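Local coordinates for aromatic amino acid aminotransferase I (Candida albicans WO-1, PDB 6HNU), which probably catalyses pyridoxal-phosphate-dependent transfer of the amino group from an aromatic amino acid to 2-oxoglutarate, giving an aromatic oxo-acid and L-glutamate, at residues 176-184 and 437-445; 145-153 and 206-214. All blocks are in the same frame, centred on the assembly; numbering follows the deposited sequence.

Contact 1 of 2, residues 176-184 and 437-445; sequences QGVNTVPVT and FKAEGQSSP
The side-chain amide of Asn179 presents one face to the backbone carbonyl of Gln442: Gln442 O lies above the amide plane, almost straight over Asn179 CG at 3.1 Å. Farther along the strand, the ring of Pro182 has Ala439 O alongside it, 3.6 Å from Pro182 CB, while Gly441 O approaches the same ring near CD. Between these two groups the backbones draw together, and Gly441 CA offers a CA-H...O contact to Thr180 O over 3.3 Å. With chi1 at 62°, OG1 of Thr180 sits between its own backbone N and carbonyl carbon, a position from which it reaches within 3.1 Å of Glu440 O. A water joins the two segments, accepting from Thr180 N at 2.9 Å and donating to Glu440 O at 2.9 Å. Val181 rests its CG2 branch against the loop backbone, 3.7 Å from Ser443 N. On the loop itself, Lys438 NZ bonds to Ala439 O and forms a salt bridge with Glu440. Strand 179-183 pairs in the sheet with strand 158-162, whereas 437-445 covers it. The bridging water is thus the clear polar link; the rest is close packing of backbone and side chains, with no strand-like ladder of hydrogen bonds.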
# COMPACT_ATOMS: atom_id res chain seq x y z
N GLN B 176 -9.34 -13.25 5.43
CA GLN B 176 -8.23 -14.19 5.59
C GLN B 176 -8.68 -15.46 6.32
O GLN B 176 -7.82 -16.28 6.61
CB GLN B 176 -7.10 -13.46 6.29
CG GLN B 176 -6.62 -12.29 5.45
CD GLN B 176 -5.45 -11.61 6.09
OE1 GLN B 176 -4.58 -12.23 6.71
NE2 GLN B 176 -5.44 -10.29 5.92
N GLY B 177 -9.98 -15.65 6.52
CA GLY B 177 -10.53 -16.82 7.23
C GLY B 177 -10.10 -16.87 8.69
O GLY B 177 -9.97 -17.99 9.23
N VAL B 178 -9.83 -15.72 9.32
CA VAL B 178 -9.38 -15.69 10.73
C VAL B 178 -10.60 -15.41 11.60
O VAL B 178 -11.27 -14.39 11.35
CB VAL B 178 -8.24 -14.68 10.93
CG1 VAL B 178 -7.81 -14.63 12.39
CG2 VAL B 178 -7.10 -15.03 9.99
N ASN B 179 -10.87 -16.32 12.53
CA ASN B 179 -11.97 -16.22 13.53
C ASN B 179 -11.69 -15.04 14.49
O ASN B 179 -10.58 -14.94 15.05
CB ASN B 179 -12.12 -17.54 14.28
CG ASN B 179 -12.41 -18.68 13.34
OD1 ASN B 179 -11.63 -19.65 13.25
ND2 ASN B 179 -13.50 -18.59 12.62
N THR B 180 -12.69 -14.16 14.66
CA THR B 180 -12.64 -13.03 15.63
C THR B 180 -13.54 -13.34 16.82
O THR B 180 -14.77 -13.04 16.72
CB THR B 180 -13.01 -11.74 14.90
OG1 THR B 180 -14.35 -11.85 14.40
CG2 THR B 180 -12.08 -11.51 13.73
N VAL B 181 -12.95 -13.86 17.89
CA VAL B 181 -13.70 -14.17 19.14
C VAL B 181 -13.78 -12.89 19.96
O VAL B 181 -12.75 -12.33 20.30
CB VAL B 181 -13.05 -15.33 19.90
CG1 VAL B 181 -13.59 -15.47 21.31
CG2 VAL B 181 -13.25 -16.63 19.13
N PRO B 182 -15.02 -12.46 20.31
CA PRO B 182 -15.22 -11.18 21.00
C PRO B 182 -14.92 -11.31 22.50
O PRO B 182 -15.17 -12.36 23.15
CB PRO B 182 -16.68 -10.87 20.71
CG PRO B 182 -17.33 -12.22 20.61
CD PRO B 182 -16.29 -13.12 19.98
N VAL B 183 -14.29 -10.25 23.02
CA VAL B 183 -13.88 -10.10 24.43
C VAL B 183 -14.83 -9.09 25.08
O VAL B 183 -15.00 -8.00 24.52
CB VAL B 183 -12.41 -9.66 24.52
CG1 VAL B 183 -11.97 -9.39 25.94
CG2 VAL B 183 -11.49 -10.69 23.85
N THR B 184 -15.42 -9.44 26.22
CA THR B 184 -16.51 -8.67 26.84
C THR B 184 -15.95 -7.34 27.38
O THR B 184 -14.81 -7.33 27.94
CB THR B 184 -17.24 -9.49 27.90
OG1 THR B 184 -17.75 -10.64 27.21
CG2 THR B 184 -18.32 -8.66 28.57
N PHE B 437 -21.28 -2.53 15.10
CA PHE B 437 -19.84 -2.72 15.43
C PHE B 437 -19.65 -4.02 16.18
O PHE B 437 -18.52 -4.32 16.61
CB PHE B 437 -19.29 -1.56 16.25
CG PHE B 437 -19.47 -0.22 15.60
CD1 PHE B 437 -20.60 0.55 15.81
CD2 PHE B 437 -18.47 0.29 14.79
CE1 PHE B 437 -20.70 1.80 15.25
CE2 PHE B 437 -18.57 1.55 14.24
CZ PHE B 437 -19.71 2.29 14.43
N LYS B 438 -20.71 -4.79 16.36
CA LYS B 438 -20.59 -6.03 17.16
C LYS B 438 -19.71 -7.04 16.41
O LYS B 438 -20.05 -7.33 15.29
CB LYS B 438 -21.98 -6.62 17.41
CG LYS B 438 -21.97 -7.83 18.33
CD LYS B 438 -21.78 -7.46 19.79
CE LYS B 438 -20.82 -8.36 20.53
NZ LYS B 438 -21.05 -9.79 20.25
N ALA B 439 -18.74 -7.66 17.08
CA ALA B 439 -17.85 -8.69 16.50
C ALA B 439 -18.47 -10.04 16.81
O ALA B 439 -18.95 -10.24 17.95
CB ALA B 439 -16.46 -8.58 17.05
N GLU B 440 -18.44 -10.95 15.86
CA GLU B 440 -18.91 -12.34 16.05
C GLU B 440 -17.84 -13.32 15.56
O GLU B 440 -17.17 -13.02 14.61
CB GLU B 440 -20.23 -12.55 15.33
CG GLU B 440 -21.32 -11.65 15.88
CD GLU B 440 -21.82 -11.96 17.29
OE1 GLU B 440 -21.18 -12.75 18.04
OE2 GLU B 440 -22.86 -11.38 17.65
N GLY B 441 -17.68 -14.44 16.25
CA GLY B 441 -16.74 -15.48 15.83
C GLY B 441 -16.68 -16.60 16.82
O GLY B 441 -16.98 -16.42 18.01
N GLN B 442 -16.27 -17.75 16.33
CA GLN B 442 -16.08 -18.96 17.15
C GLN B 442 -14.72 -19.51 16.77
O GLN B 442 -14.37 -19.51 15.58
CB GLN B 442 -17.17 -20.00 16.88
CG GLN B 442 -18.56 -19.64 17.40
CD GLN B 442 -19.53 -20.69 16.92
OE1 GLN B 442 -19.98 -20.67 15.78
NE2 GLN B 442 -19.80 -21.66 17.78
N SER B 443 -13.98 -19.98 17.76
CA SER B 443 -12.74 -20.74 17.51
C SER B 443 -13.11 -22.07 16.86
O SER B 443 -14.32 -22.40 16.78
CB SER B 443 -11.97 -20.93 18.75
OG SER B 443 -12.79 -21.49 19.77
N SER B 444 -12.10 -22.76 16.35
CA SER B 444 -12.19 -24.10 15.75
C SER B 444 -11.23 -25.02 16.50
O SER B 444 -10.02 -24.94 16.31
CB SER B 444 -11.90 -24.06 14.28
OG SER B 444 -11.93 -25.37 13.75
N PRO B 445 -11.71 -25.91 17.39
CA PRO B 445 -13.13 -26.03 17.71
C PRO B 445 -13.68 -24.93 18.61
O PRO B 445 -12.91 -24.23 19.28
CB PRO B 445 -13.19 -27.35 18.49
CG PRO B 445 -11.83 -27.47 19.13
CD PRO B 445 -10.87 -26.88 18.12
O HOH W 1 -15.17 -14.57 13.20

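Contact 2 of 2, residues 145-153 and 206-214; sequences WDSTLRTFC and KPKFLYTIC. With PLP (pyridoxal-5'-phosphate), chain I.
Lys208 curls back on itself to reach the end of a helix: all four of its side-chain torsions lie near -60°, wrapping the chain about the carbonyl oxygen of Phe152. CG passes 3.4 Å from Phe152 O, and NZ donates to that oxygen at 2.6 Å, somewhat tilted from the carbonyl plane. The ammonium has a second acceptor in Leu15 O, so two backbone carbonyls fix it. Beside this polar grip lies an aromatic cluster. Phe209 sends its rim into the helix, with CE1 3.5 Å from CH2 of Trp145; the two rings meet rim to rim at 77°, neither covering the other. Phe152 CB comes to another part of the Phe209 edge, while the sulfur of Cys153 approaches obliquely, 3.6 Å from Phe209 CE2. Tyr211 lies over one face of the Trp145 ring in an oblique pairing, planes 34° apart, and Leu149 CD1 covers the opposite face. Trp145 NE1 is held by Ala169 O. Tyr211 links the cluster to the cofactor pocket: its OH is hydrogen-bonded to Asp246 OD2, a pocket residue, and lies 3.7 Å from the methyl C2A of pyridoxal phosphate. Just past the strand, Ile213 CD1 meets C2A at 3.2 Å. Helix 141-152 lies along strand 209-212 on one face of the sheet, antiparallel to it, Phe209 reaching both flanking strands, 158-162 and 242-246, while helix 315-327 adjoins the helix through Tyr321 and Leu324.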
# COMPACT_ATOMS: atom_id res chain seq x y z
N TRP B 145 -2.54 -3.51 9.73
CA TRP B 145 -3.45 -4.54 10.27
C TRP B 145 -3.57 -5.73 9.30
O TRP B 145 -3.45 -6.93 9.72
CB TRP B 145 -4.81 -3.90 10.60
CG TRP B 145 -5.83 -4.94 10.93
CD1 TRP B 145 -6.99 -5.19 10.27
CD2 TRP B 145 -5.77 -5.88 12.02
NE1 TRP B 145 -7.64 -6.25 10.84
CE2 TRP B 145 -6.94 -6.67 11.94
CE3 TRP B 145 -4.82 -6.17 13.02
CZ2 TRP B 145 -7.19 -7.72 12.81
CZ3 TRP B 145 -5.09 -7.20 13.90
CH2 TRP B 145 -6.27 -7.94 13.80
N ASP B 146 -3.75 -5.46 8.02
CA ASP B 146 -3.83 -6.53 6.99
C ASP B 146 -2.55 -7.35 7.07
O ASP B 146 -2.65 -8.60 7.17
CB ASP B 146 -4.07 -5.94 5.60
CG ASP B 146 -4.27 -7.02 4.55
OD1 ASP B 146 -5.23 -7.76 4.67
OD2 ASP B 146 -3.52 -7.04 3.60
N SER B 147 -1.41 -6.67 7.15
CA SER B 147 -0.05 -7.30 7.23
C SER B 147 0.12 -8.06 8.54
O SER B 147 0.77 -9.14 8.48
CB SER B 147 1.07 -6.31 7.03
OG SER B 147 0.93 -5.72 5.74
N THR B 148 -0.43 -7.57 9.66
CA THR B 148 -0.40 -8.27 10.97
C THR B 148 -1.10 -9.63 10.83
O THR B 148 -0.54 -10.65 11.29
CB THR B 148 -1.03 -7.41 12.07
OG1 THR B 148 -0.27 -6.19 12.12
CG2 THR B 148 -1.09 -8.13 13.40
N LEU B 149 -2.31 -9.64 10.29
CA LEU B 149 -3.07 -10.90 10.11
C LEU B 149 -2.26 -11.83 9.20
O LEU B 149 -2.16 -13.03 9.51
CB LEU B 149 -4.42 -10.56 9.49
CG LEU B 149 -5.46 -9.94 10.41
CD1 LEU B 149 -6.52 -9.26 9.59
CD2 LEU B 149 -6.06 -10.99 11.31
N ARG B 150 -1.56 -11.30 8.20
CA ARG B 150 -0.80 -12.20 7.27
C ARG B 150 0.46 -12.77 7.92
O ARG B 150 0.94 -13.80 7.40
CB ARG B 150 -0.50 -11.52 5.94
CG ARG B 150 -1.76 -11.13 5.18
CD ARG B 150 -1.50 -10.18 4.02
NE ARG B 150 -1.06 -10.94 2.87
CZ ARG B 150 -0.76 -10.43 1.67
NH1 ARG B 150 -0.43 -11.25 0.70
NH2 ARG B 150 -0.79 -9.13 1.45
N THR B 151 1.02 -12.09 8.92
CA THR B 151 2.28 -12.44 9.62
C THR B 151 1.99 -13.46 10.73
O THR B 151 2.78 -14.39 10.86
CB THR B 151 2.93 -11.17 10.14
OG1 THR B 151 3.18 -10.36 8.98
CG2 THR B 151 4.18 -11.42 10.96
N PHE B 152 0.87 -13.33 11.47
CA PHE B 152 0.64 -14.14 12.70
C PHE B 152 -0.51 -15.15 12.55
O PHE B 152 -0.67 -15.94 13.47
CB PHE B 152 0.40 -13.22 13.88
CG PHE B 152 1.58 -12.35 14.21
CD1 PHE B 152 2.77 -12.91 14.62
CD2 PHE B 152 1.52 -10.98 14.04
CE1 PHE B 152 3.87 -12.11 14.94
CE2 PHE B 152 2.62 -10.19 14.32
CZ PHE B 152 3.79 -10.76 14.76
N CYS B 153 -1.24 -15.15 11.46
CA CYS B 153 -2.48 -15.97 11.32
C CYS B 153 -2.52 -16.76 10.02
O CYS B 153 -2.24 -16.18 8.97
CB CYS B 153 -3.70 -15.07 11.37
SG CYS B 153 -3.83 -14.15 12.93
N LYS B 206 -4.66 -22.05 21.03
CA LYS B 206 -4.81 -20.73 21.67
C LYS B 206 -4.92 -19.65 20.60
O LYS B 206 -4.50 -19.81 19.45
CB LYS B 206 -3.63 -20.50 22.61
CG LYS B 206 -2.26 -20.54 21.96
CD LYS B 206 -1.13 -20.28 22.95
CE LYS B 206 -1.35 -20.99 24.27
NZ LYS B 206 -0.10 -21.04 25.07
N PRO B 207 -5.51 -18.50 20.94
CA PRO B 207 -5.58 -17.39 20.01
C PRO B 207 -4.16 -16.88 19.78
O PRO B 207 -3.39 -16.89 20.69
CB PRO B 207 -6.45 -16.33 20.70
CG PRO B 207 -6.93 -16.95 21.97
CD PRO B 207 -6.07 -18.16 22.25
N LYS B 208 -3.88 -16.38 18.57
CA LYS B 208 -2.53 -15.84 18.22
C LYS B 208 -2.31 -14.51 18.92
O LYS B 208 -1.17 -14.24 19.32
CB LYS B 208 -2.40 -15.70 16.71
CG LYS B 208 -2.71 -16.99 15.96
CD LYS B 208 -1.91 -18.21 16.41
CE LYS B 208 -0.40 -18.02 16.33
NZ LYS B 208 0.07 -18.03 14.92
N PHE B 209 -3.34 -13.70 19.06
CA PHE B 209 -3.19 -12.38 19.69
C PHE B 209 -4.55 -11.78 20.06
O PHE B 209 -5.64 -12.26 19.64
CB PHE B 209 -2.38 -11.48 18.75
CG PHE B 209 -2.97 -11.17 17.40
CD1 PHE B 209 -4.08 -10.33 17.25
CD2 PHE B 209 -2.36 -11.63 16.25
CE1 PHE B 209 -4.59 -10.05 16.01
CE2 PHE B 209 -2.86 -11.31 15.00
CZ PHE B 209 -3.97 -10.50 14.88
N LEU B 210 -4.44 -10.68 20.78
CA LEU B 210 -5.56 -9.76 21.08
C LEU B 210 -5.36 -8.48 20.29
O LEU B 210 -4.24 -7.95 20.30
CB LEU B 210 -5.62 -9.49 22.59
CG LEU B 210 -6.47 -8.28 22.98
CD1 LEU B 210 -7.95 -8.54 22.77
CD2 LEU B 210 -6.22 -7.87 24.42
N TYR B 211 -6.40 -8.07 19.57
CA TYR B 211 -6.47 -6.83 18.78
C TYR B 211 -7.23 -5.82 19.63
O TYR B 211 -8.39 -6.07 19.92
CB TYR B 211 -7.14 -7.10 17.42
CG TYR B 211 -7.50 -5.86 16.62
CD1 TYR B 211 -6.51 -5.07 16.06
CD2 TYR B 211 -8.81 -5.47 16.46
CE1 TYR B 211 -6.81 -3.91 15.37
CE2 TYR B 211 -9.15 -4.31 15.77
CZ TYR B 211 -8.14 -3.52 15.24
OH TYR B 211 -8.47 -2.39 14.57
N THR B 212 -6.59 -4.71 19.99
CA THR B 212 -7.17 -3.68 20.87
C THR B 212 -6.95 -2.30 20.28
O THR B 212 -5.81 -1.92 19.97
CB THR B 212 -6.68 -3.85 22.32
OG1 THR B 212 -7.28 -2.82 23.09
CG2 THR B 212 -5.18 -3.75 22.51
N ILE B 213 -8.02 -1.53 20.21
CA ILE B 213 -7.90 -0.07 19.96
C ILE B 213 -8.01 0.58 21.33
O ILE B 213 -9.10 1.06 21.70
CB ILE B 213 -9.00 0.37 18.98
CG1 ILE B 213 -9.08 -0.56 17.77
CG2 ILE B 213 -8.79 1.81 18.57
CD1 ILE B 213 -10.41 -0.55 17.04
N CYS B 214 -6.91 0.59 22.09
CA CYS B 214 -7.04 0.71 23.54
C CYS B 214 -7.21 2.17 23.96
O CYS B 214 -7.66 2.37 25.07
CB CYS B 214 -5.90 -0.01 24.25
SG CYS B 214 -4.26 0.37 23.60
N1 PLP I . -7.57 1.51 12.87
C2 PLP I . -8.65 1.96 13.51
C2A PLP I . -9.12 1.24 14.72
C3 PLP I . -9.35 3.07 13.05
O3 PLP I . -10.49 3.44 13.71
C4 PLP I . -8.91 3.72 11.88
C4A PLP I . -9.64 4.87 11.37
C5 PLP I . -7.74 3.26 11.25
C6 PLP I . -7.13 2.15 11.76
C5A PLP I . -7.25 3.86 9.96
O4P PLP I . -5.82 4.11 10.01
P PLP I . -4.98 4.60 8.80
O1P PLP I . -3.64 4.82 9.47
O2P PLP I . -5.66 5.89 8.28
O3P PLP I . -4.98 3.49 7.75

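Overall arrangement
The two contacts show how chemistry follows depth in one mixed sheet of the large domain. Contact 2 belongs to the core: most of its touching residues are buried, and aromatic rings join a helix to a central strand leading into the cofactor pocket. Contact 1 is only partly buried, involves strand 179-186 nearer the sheet's margin, and relies on backbone atoms, a proline and a water, with charged residues at its exposed side. Strand 158-162 lies between the two strands and pairs with both. The contacts themselves meet where Gln176 reaches Leu149 and Arg150, and where Val178 packs on Cys153; both also touch the second subunit.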